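Local coordinates for tetratricopeptide TPR_2 repeat protein (PDB 5DJS) that is of unknown function but joins tetratricopeptide repeats to a glycosyltransferase family 41 region of GT-B type and holds uridine-5'-diphosphate in its structure, at residues 195-199 / 232-238; 224-230 / 252-258; 303-307 / 450-454. The protein carries 1 engineered substitution. All coordinates share one frame; numbering follows the deposited sequence.

Contact 1 (195-199 / 232-238); sequences VYCYS and LVRRDGI
Tyr198 donates from OH to Asp236 OD2 (2.6 Å), the one hydrogen bond between strand 195-199 and the end of helix 226-236. The hydroxyl meets the carboxylate on its anti side, 17° out of its plane. Apolar groups pack on the phenol: Val233 CG2 lies over one face toward the rim, 4.2 Å from Tyr198 CZ, while Leu232 CD2 and Ile238 CG1 sit at the ring edge, the latter 3.3 Å from Tyr198 OH. Two residues earlier on the same side of the strand, Tyr196 presents a ring face to Ile238 CD1, a CH-pi contact with the methyl 3.8 Å from the centroid. With CG1 beside the backbone N (chi1 -57°), Ile238 sends its longer branch between the two tyrosines. Asp236 CG approaches Tyr196 CE2 to 3.5 Å, carboxylate and ring being tilted against each other. Farther out, Arg219 NE forms a salt bridge with the same Asp236 OD2, so two partners grip that buried oxygen and probably help keep it ionised. Gly237, with positive phi, ends the helix and turns the chain back so that Ile238 reaches the tyrosines. Val195 and Cys197 face the other way, onto Ile185 of helix 176-187. Segment 232-236 runs nearly antiparallel (169°) to edge-strand segment 195-199, packed on a parallel sheet within a beta-alpha-beta crossover, as in the Rossmann-like domains of GT-B proteins.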
loop_
_atom_site.group_PDB
_atom_site.type_symbol
_atom_site.label_atom_id
_atom_site.label_comp_id
_atom_site.label_asym_id
_atom_site.label_seq_id
_atom_site.Cartn_x
_atom_site.Cartn_y
_atom_site.Cartn_z
ATOM N N VAL A 195 -12.843 18.755 8.497
ATOM C CA VAL A 195 -11.899 17.644 8.407
ATOM C C VAL A 195 -11.399 17.167 9.778
ATOM O O VAL A 195 -10.646 17.873 10.469
ATOM C CB VAL A 195 -10.711 18.004 7.480
ATOM C CG1 VAL A 195 -9.708 16.861 7.411
ATOM C CG2 VAL A 195 -11.204 18.329 6.071
ATOM N N TYR A 196 -11.836 15.956 10.133
ATOM C CA TYR A 196 -11.353 15.206 11.289
ATOM C C TYR A 196 -10.388 14.145 10.775
ATOM O O TYR A 196 -10.659 13.493 9.768
ATOM C CB TYR A 196 -12.525 14.513 12.004
ATOM C CG TYR A 196 -13.463 15.442 12.765
ATOM C CD1 TYR A 196 -14.258 16.375 12.094
ATOM C CD2 TYR A 196 -13.571 15.376 14.157
ATOM C CE1 TYR A 196 -15.115 17.221 12.782
ATOM C CE2 TYR A 196 -14.427 16.223 14.851
ATOM C CZ TYR A 196 -15.196 17.146 14.156
ATOM O OH TYR A 196 -16.051 17.999 14.818
ATOM N N CYS A 197 -9.262 13.969 11.449
ATOM C CA CYS A 197 -8.336 12.867 11.136
ATOM C C CYS A 197 -8.253 11.960 12.342
ATOM O O CYS A 197 -8.219 12.439 13.453
ATOM C CB CYS A 197 -6.956 13.397 10.783
ATOM S SG CYS A 197 -6.869 13.983 9.085
ATOM N N TYR A 198 -8.236 10.651 12.128
ATOM C CA TYR A 198 -8.040 9.705 13.211
ATOM C C TYR A 198 -6.776 8.891 12.898
ATOM O O TYR A 198 -6.789 8.003 12.029
ATOM C CB TYR A 198 -9.281 8.844 13.330
ATOM C CG TYR A 198 -10.540 9.633 13.658
ATOM C CD1 TYR A 198 -10.919 9.894 14.980
ATOM C CD2 TYR A 198 -11.366 10.108 12.643
ATOM C CE1 TYR A 198 -12.076 10.612 15.270
ATOM C CE2 TYR A 198 -12.529 10.821 12.921
ATOM C CZ TYR A 198 -12.880 11.073 14.233
ATOM O OH TYR A 198 -14.033 11.777 14.504
ATOM N N SER A 199 -5.683 9.232 13.589
ATOM C CA SER A 199 -4.359 8.585 13.405
ATOM C C SER A 199 -4.263 7.307 14.221
ATOM O O SER A 199 -4.231 7.346 15.457
ATOM C CB SER A 199 -3.224 9.537 13.825
ATOM O OG SER A 199 -1.940 8.913 13.798
ATOM N N LEU A 232 -16.509 7.805 20.111
ATOM C CA LEU A 232 -15.789 9.036 19.719
ATOM C C LEU A 232 -16.241 9.600 18.359
ATOM O O LEU A 232 -16.421 10.805 18.222
ATOM C CB LEU A 232 -14.266 8.805 19.711
ATOM C CG LEU A 232 -13.350 9.930 19.184
ATOM C CD1 LEU A 232 -13.556 11.234 19.946
ATOM C CD2 LEU A 232 -11.893 9.499 19.259
ATOM N N VAL A 233 -16.391 8.734 17.363
ATOM C CA VAL A 233 -16.848 9.147 16.025
ATOM C C VAL A 233 -18.288 9.649 16.072
ATOM O O VAL A 233 -18.614 10.658 15.447
ATOM C CB VAL A 233 -16.712 7.996 14.992
ATOM C CG1 VAL A 233 -17.398 8.334 13.671
ATOM C CG2 VAL A 233 -15.241 7.687 14.733
ATOM N N ARG A 234 -19.140 8.926 16.794
ATOM C CA ARG A 234 -20.527 9.344 17.012
ATOM C C ARG A 234 -20.630 10.701 17.720
ATOM O O ARG A 234 -21.464 11.524 17.346
ATOM C CB ARG A 234 -21.296 8.297 17.821
ATOM C CG ARG A 234 -21.759 7.100 17.014
ATOM C CD ARG A 234 -22.802 6.304 17.779
ATOM N NE ARG A 234 -23.082 5.020 17.132
ATOM C CZ ARG A 234 -22.451 3.866 17.377
ATOM N NH1 ARG A 234 -21.464 3.771 18.279
ATOM N NH2 ARG A 234 -22.815 2.775 16.704
ATOM N N ARG A 235 -19.778 10.936 18.718
ATOM C CA ARG A 235 -19.816 12.190 19.483
ATOM C C ARG A 235 -19.293 13.384 18.680
ATOM O O ARG A 235 -19.812 14.503 18.819
ATOM C CB ARG A 235 -19.041 12.062 20.797
ATOM C CG ARG A 235 -19.706 12.789 21.952
ATOM C CD ARG A 235 -18.936 12.616 23.252
ATOM N NE ARG A 235 -17.852 13.599 23.346
ATOM C CZ ARG A 235 -16.590 13.428 22.930
ATOM N NH1 ARG A 235 -16.161 12.285 22.389
ATOM N NH2 ARG A 235 -15.728 14.431 23.075
ATOM N N ASP A 236 -18.264 13.140 17.860
ATOM C CA ASP A 236 -17.782 14.117 16.867
ATOM C C ASP A 236 -18.814 14.423 15.780
ATOM O O ASP A 236 -18.761 15.472 15.157
ATOM C CB ASP A 236 -16.499 13.620 16.191
ATOM C CG ASP A 236 -15.284 13.642 17.116
ATOM O OD1 ASP A 236 -15.249 14.441 18.074
ATOM O OD2 ASP A 236 -14.336 12.872 16.862
ATOM N N GLY A 237 -19.720 13.485 15.536
ATOM C CA GLY A 237 -20.832 13.682 14.627
ATOM C C GLY A 237 -20.425 13.529 13.179
ATOM O O GLY A 237 -20.917 14.274 12.324
ATOM N N ILE A 238 -19.578 12.535 12.894
ATOM C CA ILE A 238 -19.005 12.361 11.556
ATOM C C ILE A 238 -20.080 11.859 10.601
ATOM O O ILE A 238 -20.742 10.876 10.881
ATOM C CB ILE A 238 -17.800 11.383 11.544
ATOM C CG1 ILE A 238 -16.686 11.832 12.510
ATOM C CG2 ILE A 238 -17.221 11.229 10.144
ATOM C CD1 ILE A 238 -16.103 13.205 12.250
#

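Contact 2 (224-230 / 252-258); sequences LTDAELC and RLFAFAR
Arg252, at the N-cap of helix 253-257, reaches across to the start of helix 226-236 and uses both terminal nitrogens. Arg252 NH1 forms a salt bridge with Asp226 OD1 (2.6 Å), approaching from above the carboxylate, 39° out of its plane. Arg252 NH2 donates to Leu224 O at 2.7 Å, satisfying a carbonyl just ahead of the helix. A bend at chi2 (52°) and another at chi3 curl the arginine chain round, and its aliphatic part then lies against Leu229, whose CD2 is 3.3 Å from Arg252 CG and also over one guanidinium face. The other oxygen, Asp226 OD2, rests beside Phe254 CB and the edge of that ring; Arg258 NH2 lies 4.4 Å from it, too far for a salt bridge, though the opposite charges probably still attract. Arg258 is instead held within its own segment: Arg258 NE gives a fairly straight bond to Phe254 O (3.2 Å), which lies in the guanidinium plane. A capping box satisfies two N-H groups at the start of helix 226-236, Thr225 OG1 accepting from Glu228 N (3.1 Å) and Thr225 N donating to Glu228 OE1 (2.8 Å). Among the apolar groups, Ala255 CB meets Leu229 CD2, and Cys230 SG packs on Ala255 and Arg258 CB. Phe256 points away from helix 226-236 and packs on Val168 and Leu241 of the sheet. The axes of segments 226-230 and 253-257 cross at -58°, 8.7 Å apart at closest approach: a helix-helix packing beside the parallel sheet of a Rossmann-like domain, with a capping box at one helix start.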
loop_
_atom_site.group_PDB
_atom_site.type_symbol
_atom_site.label_atom_id
_atom_site.label_comp_id
_atom_site.label_asym_id
_atom_site.label_seq_id
_atom_site.Cartn_x
_atom_site.Cartn_y
_atom_site.Cartn_z
ATOM N N LEU A 224 -7.146 3.394 21.781
ATOM C CA LEU A 224 -8.577 3.186 22.049
ATOM C C LEU A 224 -9.047 1.834 21.516
ATOM O O LEU A 224 -8.477 1.323 20.554
ATOM C CB LEU A 224 -9.415 4.303 21.419
ATOM C CG LEU A 224 -9.021 5.757 21.709
ATOM C CD1 LEU A 224 -10.000 6.687 21.012
ATOM C CD2 LEU A 224 -8.955 6.080 23.194
ATOM N N THR A 225 -10.079 1.262 22.146
ATOM C CA THR A 225 -10.738 0.052 21.617
ATOM C C THR A 225 -11.646 0.464 20.457
ATOM O O THR A 225 -11.926 1.655 20.263
ATOM C CB THR A 225 -11.563 -0.745 22.675
ATOM O OG1 THR A 225 -12.786 -0.068 22.987
ATOM C CG2 THR A 225 -10.759 -0.996 23.962
ATOM N N ASP A 226 -12.093 -0.510 19.677
ATOM C CA ASP A 226 -12.996 -0.211 18.564
ATOM C C ASP A 226 -14.325 0.346 19.044
ATOM O O ASP A 226 -14.908 1.178 18.365
ATOM C CB ASP A 226 -13.219 -1.441 17.691
ATOM C CG ASP A 226 -11.988 -1.811 16.889
ATOM O OD1 ASP A 226 -11.272 -0.897 16.434
ATOM O OD2 ASP A 226 -11.733 -3.020 16.709
ATOM N N ALA A 227 -14.798 -0.108 20.209
ATOM C CA ALA A 227 -16.012 0.449 20.825
ATOM C C ALA A 227 -15.803 1.913 21.257
ATOM O O ALA A 227 -16.656 2.755 21.001
ATOM C CB ALA A 227 -16.465 -0.409 22.007
ATOM N N GLU A 228 -14.674 2.191 21.917
ATOM C CA GLU A 228 -14.272 3.561 22.294
ATOM C C GLU A 228 -14.158 4.502 21.088
ATOM O O GLU A 228 -14.543 5.668 21.166
ATOM C CB GLU A 228 -12.930 3.556 23.051
ATOM C CG GLU A 228 -13.005 3.021 24.474
ATOM C CD GLU A 228 -11.648 2.944 25.159
ATOM O OE1 GLU A 228 -10.635 2.670 24.489
ATOM O OE2 GLU A 228 -11.590 3.139 26.385
ATOM N N LEU A 229 -13.613 4.002 19.979
ATOM C CA LEU A 229 -13.503 4.806 18.768
ATOM C C LEU A 229 -14.869 5.111 18.178
ATOM O O LEU A 229 -15.094 6.219 17.696
ATOM C CB LEU A 229 -12.637 4.122 17.712
ATOM C CG LEU A 229 -12.485 4.884 16.381
ATOM C CD1 LEU A 229 -11.861 6.251 16.597
ATOM C CD2 LEU A 229 -11.655 4.064 15.416
ATOM N N CYS A 230 -15.766 4.129 18.201
ATOM C CA CYS A 230 -17.131 4.333 17.706
ATOM C C CYS A 230 -17.888 5.424 18.458
ATOM O O CYS A 230 -18.518 6.277 17.833
ATOM C CB CYS A 230 -17.929 3.032 17.728
ATOM S SG CYS A 230 -17.440 1.941 16.382
ATOM N N ARG A 252 -8.904 0.236 10.809
ATOM C CA ARG A 252 -9.797 0.234 11.952
ATOM C C ARG A 252 -11.208 -0.147 11.500
ATOM O O ARG A 252 -12.187 0.516 11.825
ATOM C CB ARG A 252 -9.732 1.619 12.616
ATOM C CG ARG A 252 -9.752 1.625 14.131
ATOM C CD ARG A 252 -8.706 0.698 14.726
ATOM N NE ARG A 252 -8.060 1.284 15.885
ATOM C CZ ARG A 252 -8.571 1.385 17.103
ATOM N NH1 ARG A 252 -9.787 0.946 17.384
ATOM N NH2 ARG A 252 -7.830 1.947 18.047
ATOM N N LEU A 253 -11.287 -1.267 10.793
ATOM C CA LEU A 253 -12.476 -1.676 10.064
ATOM C C LEU A 253 -13.534 -2.277 10.963
ATOM O O LEU A 253 -14.686 -2.382 10.560
ATOM C CB LEU A 253 -12.121 -2.691 8.975
ATOM C CG LEU A 253 -11.350 -2.157 7.764
ATOM C CD1 LEU A 253 -10.701 -3.300 6.991
ATOM C CD2 LEU A 253 -12.255 -1.348 6.849
ATOM N N PHE A 254 -13.158 -2.703 12.164
ATOM C CA PHE A 254 -14.159 -3.187 13.125
ATOM C C PHE A 254 -14.896 -2.024 13.800
ATOM O O PHE A 254 -16.015 -2.189 14.258
ATOM C CB PHE A 254 -13.518 -4.109 14.156
ATOM C CG PHE A 254 -12.749 -5.229 13.541
ATOM C CD1 PHE A 254 -13.374 -6.110 12.663
ATOM C CD2 PHE A 254 -11.394 -5.392 13.806
ATOM C CE1 PHE A 254 -12.668 -7.147 12.077
ATOM C CE2 PHE A 254 -10.683 -6.428 13.222
ATOM C CZ PHE A 254 -11.319 -7.307 12.359
ATOM N N ALA A 255 -14.268 -0.856 13.862
ATOM C CA ALA A 255 -14.992 0.362 14.177
ATOM C C ALA A 255 -15.984 0.689 13.040
ATOM O O ALA A 255 -17.160 0.944 13.299
ATOM C CB ALA A 255 -14.026 1.512 14.430
ATOM N N PHE A 256 -15.516 0.634 11.790
ATOM C CA PHE A 256 -16.403 0.793 10.610
ATOM C C PHE A 256 -17.520 -0.239 10.592
ATOM O O PHE A 256 -18.618 0.042 10.143
ATOM C CB PHE A 256 -15.631 0.675 9.283
ATOM C CG PHE A 256 -14.909 1.930 8.881
ATOM C CD1 PHE A 256 -13.697 2.278 9.480
ATOM C CD2 PHE A 256 -15.437 2.765 7.910
ATOM C CE1 PHE A 256 -13.028 3.428 9.122
ATOM C CE2 PHE A 256 -14.772 3.924 7.546
ATOM C CZ PHE A 256 -13.565 4.251 8.152
ATOM N N ALA A 257 -17.224 -1.441 11.063
ATOM C CA ALA A 257 -18.180 -2.536 11.060
ATOM C C ALA A 257 -19.467 -2.195 11.803
ATOM O O ALA A 257 -20.526 -2.676 11.428
ATOM C CB ALA A 257 -17.543 -3.791 11.645
ATOM N N ARG A 258 -19.367 -1.351 12.833
ATOM C CA ARG A 258 -20.521 -0.951 13.656
ATOM C C ARG A 258 -21.399 0.173 13.074
ATOM O O ARG A 258 -22.421 0.505 13.670
ATOM C CB ARG A 258 -20.041 -0.576 15.062
ATOM C CG ARG A 258 -20.004 -1.757 16.010
ATOM C CD ARG A 258 -19.071 -1.511 17.184
ATOM N NE ARG A 258 -17.806 -2.206 16.960
ATOM C CZ ARG A 258 -17.203 -3.039 17.810
ATOM N NH1 ARG A 258 -17.705 -3.294 19.023
ATOM N NH2 ARG A 258 -16.055 -3.612 17.445
#

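Contact 3 (303-307 / 450-454); sequences RLSRF and SLLRW
Trp454 and Phe307 carry the meeting of segment 303-307, which leaves the end of strand 300-304, with helix 447-454. The CH-pi contacts come first. Arg306 CA stands almost squarely over the six-membered ring of Trp454, 3.7 Å from its centroid and 7° off the normal, and the peptide linking Arg306 to Phe307 continues over the same indole face, so backbone rather than side chain lies on that face. Leu451 CG in turn lies over a face of the Phe307 ring, 4.1 Å from the centroid.

Apolar contacts join these layers. Phe307 extends its ring to the helix because its chi1 (-173°) swings CG to the far side from the backbone N, and Phe307 CE1 meets Leu451 CB at 3.6 Å. Phe307 CB packs equally close on Trp454 CD1 (3.6 Å), which is at the edge of the phenyl ring.

Polar bonds are made to third parties. Asp285, at the end of strand 281-285, takes Trp454 NE1 on OD1 and pairs through OD2 with Ser450 OG, which also comes to the phenyl edge, 3.4 Å from Phe307 CD1. Arg306 turns its guanidinium away to Asp500 of helix 479-521. Segment 303-307 follows the edge strand of one sheet, and helix 447-454 lies between strands 435-438 and 461-462 of the other in chain order, so the contact joins the two halves of the GT-B fold. The Leu451 side chain is about 9 Å from the bound UDP. Aromatic faces and backbone thus make the direct contact, while the Asp285 carboxylate, bonded to both Trp454 and Ser450, holds these polar groups of the helix in place.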
loop_
_atom_site.group_PDB
_atom_site.type_symbol
_atom_site.label_atom_id
_atom_site.label_comp_id
_atom_site.label_asym_id
_atom_site.label_seq_id
_atom_site.Cartn_x
_atom_site.Cartn_y
_atom_site.Cartn_z
ATOM N N ARG A 303 -17.014 5.606 -9.585
ATOM C CA ARG A 303 -16.040 5.791 -10.656
ATOM C C ARG A 303 -15.897 7.270 -11.030
ATOM O O ARG A 303 -16.578 7.757 -11.939
ATOM C CB ARG A 303 -16.453 4.987 -11.890
ATOM C CG ARG A 303 -16.626 3.493 -11.677
ATOM C CD ARG A 303 -17.336 2.867 -12.872
ATOM N NE ARG A 303 -17.010 1.447 -13.040
ATOM C CZ ARG A 303 -17.572 0.435 -12.376
ATOM N NH1 ARG A 303 -18.516 0.642 -11.454
ATOM N NH2 ARG A 303 -17.190 -0.808 -12.639
ATOM N N LEU A 304 -15.000 7.979 -10.346
ATOM C CA LEU A 304 -14.698 9.373 -10.693
ATOM C C LEU A 304 -14.282 9.500 -12.175
ATOM O O LEU A 304 -13.623 8.609 -12.725
ATOM C CB LEU A 304 -13.557 9.927 -9.831
ATOM C CG LEU A 304 -13.716 10.019 -8.317
ATOM C CD1 LEU A 304 -12.400 10.470 -7.698
ATOM C CD2 LEU A 304 -14.847 10.949 -7.930
ATOM N N SER A 305 -14.639 10.628 -12.797
ATOM C CA SER A 305 -14.330 10.900 -14.217
ATOM C C SER A 305 -12.950 11.559 -14.430
ATOM O O SER A 305 -12.712 12.204 -15.440
ATOM C CB SER A 305 -15.432 11.782 -14.793
ATOM O OG SER A 305 -15.544 12.952 -14.001
ATOM N N ARG A 306 -12.067 11.412 -13.447
ATOM C CA ARG A 306 -10.648 11.724 -13.546
ATOM C C ARG A 306 -9.890 10.563 -12.852
ATOM O O ARG A 306 -10.509 9.607 -12.385
ATOM C CB ARG A 306 -10.358 13.037 -12.816
ATOM C CG ARG A 306 -10.658 12.970 -11.328
ATOM C CD ARG A 306 -10.230 14.182 -10.540
ATOM N NE ARG A 306 -8.904 14.728 -10.846
ATOM C CZ ARG A 306 -7.729 14.150 -10.624
ATOM N NH1 ARG A 306 -7.628 12.927 -10.132
ATOM N NH2 ARG A 306 -6.619 14.803 -10.921
ATOM N N PHE A 307 -8.569 10.683 -12.736
ATOM C CA PHE A 307 -7.754 9.719 -11.995
ATOM C C PHE A 307 -8.158 9.715 -10.518
ATOM O O PHE A 307 -8.475 10.766 -9.966
ATOM C CB PHE A 307 -6.262 10.060 -12.156
ATOM C CG PHE A 307 -5.322 9.042 -11.564
ATOM C CD1 PHE A 307 -5.373 7.706 -11.962
ATOM C CD2 PHE A 307 -4.361 9.423 -10.621
ATOM C CE1 PHE A 307 -4.501 6.775 -11.425
ATOM C CE2 PHE A 307 -3.484 8.492 -10.084
ATOM C CZ PHE A 307 -3.551 7.166 -10.491
ATOM N N SER A 450 -4.645 3.262 -15.474
ATOM C CA SER A 450 -5.533 4.416 -15.307
ATOM C C SER A 450 -4.763 5.736 -15.370
ATOM O O SER A 450 -5.066 6.598 -16.197
ATOM C CB SER A 450 -6.296 4.316 -13.979
ATOM O OG SER A 450 -7.149 5.433 -13.779
ATOM N N LEU A 451 -3.766 5.872 -14.497
ATOM C CA LEU A 451 -2.896 7.065 -14.439
ATOM C C LEU A 451 -2.459 7.487 -15.839
ATOM O O LEU A 451 -2.666 8.627 -16.239
ATOM C CB LEU A 451 -1.642 6.798 -13.579
ATOM C CG LEU A 451 -0.851 7.948 -12.924
ATOM C CD1 LEU A 451 0.632 7.612 -12.874
ATOM C CD2 LEU A 451 -1.026 9.306 -13.584
ATOM N N LEU A 452 -1.874 6.542 -16.572
ATOM C CA LEU A 452 -1.366 6.788 -17.917
ATOM C C LEU A 452 -2.467 7.220 -18.904
ATOM O O LEU A 452 -2.276 8.174 -19.668
ATOM C CB LEU A 452 -0.624 5.548 -18.442
ATOM C CG LEU A 452 0.677 5.144 -17.729
ATOM C CD1 LEU A 452 1.188 3.842 -18.304
ATOM C CD2 LEU A 452 1.758 6.210 -17.830
ATOM N N ARG A 453 -3.611 6.540 -18.880
ATOM C CA ARG A 453 -4.743 6.924 -19.732
ATOM C C ARG A 453 -5.215 8.367 -19.451
ATOM O O ARG A 453 -5.378 9.161 -20.376
ATOM C CB ARG A 453 -5.907 5.945 -19.572
ATOM C CG ARG A 453 -5.676 4.589 -20.223
ATOM C CD ARG A 453 -6.979 3.810 -20.372
ATOM N NE ARG A 453 -6.775 2.499 -20.997
ATOM C CZ ARG A 453 -6.542 2.277 -22.300
ATOM N NH1 ARG A 453 -6.465 3.276 -23.186
ATOM N NH2 ARG A 453 -6.377 1.024 -22.726
ATOM N N TRP A 454 -5.386 8.705 -18.173
ATOM C CA TRP A 454 -5.787 10.062 -17.767
ATOM C C TRP A 454 -4.746 11.147 -18.066
ATOM O O TRP A 454 -5.108 12.316 -18.168
ATOM C CB TRP A 454 -6.134 10.115 -16.273
ATOM C CG TRP A 454 -7.392 9.396 -15.899
ATOM C CD1 TRP A 454 -7.505 8.352 -15.036
ATOM C CD2 TRP A 454 -8.720 9.676 -16.367
ATOM N NE1 TRP A 454 -8.819 7.956 -14.932
ATOM C CE2 TRP A 454 -9.589 8.756 -15.734
ATOM C CE3 TRP A 454 -9.259 10.613 -17.259
ATOM C CZ2 TRP A 454 -10.971 8.740 -15.970
ATOM C CZ3 TRP A 454 -10.635 10.602 -17.493
ATOM C CH2 TRP A 454 -11.475 9.669 -16.849
#

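In the fold
Contacts 1 and 2 share helix 226-236, one at its end and one at its start; their centres are 11 Å apart, and they touch where Tyr198 CD1 nears Leu229 CD1 (4.1 Å). Contact 1 is buried against the sheet and sets a single phenol-carboxylate bond among apolar groups. Contact 2, partly buried, has a more charged chemistry, with arginine, a carboxylate and one carbonyl ahead of a helix. Contact 3, also partly buried, involves the chain following the strand at the opposite edge of that sheet; its centre is about 30 Å from that of contact 1. It joins that sheet's domain to the other one, whereas contacts 1 and 2 stay within a single domain, and it relies on aromatic faces.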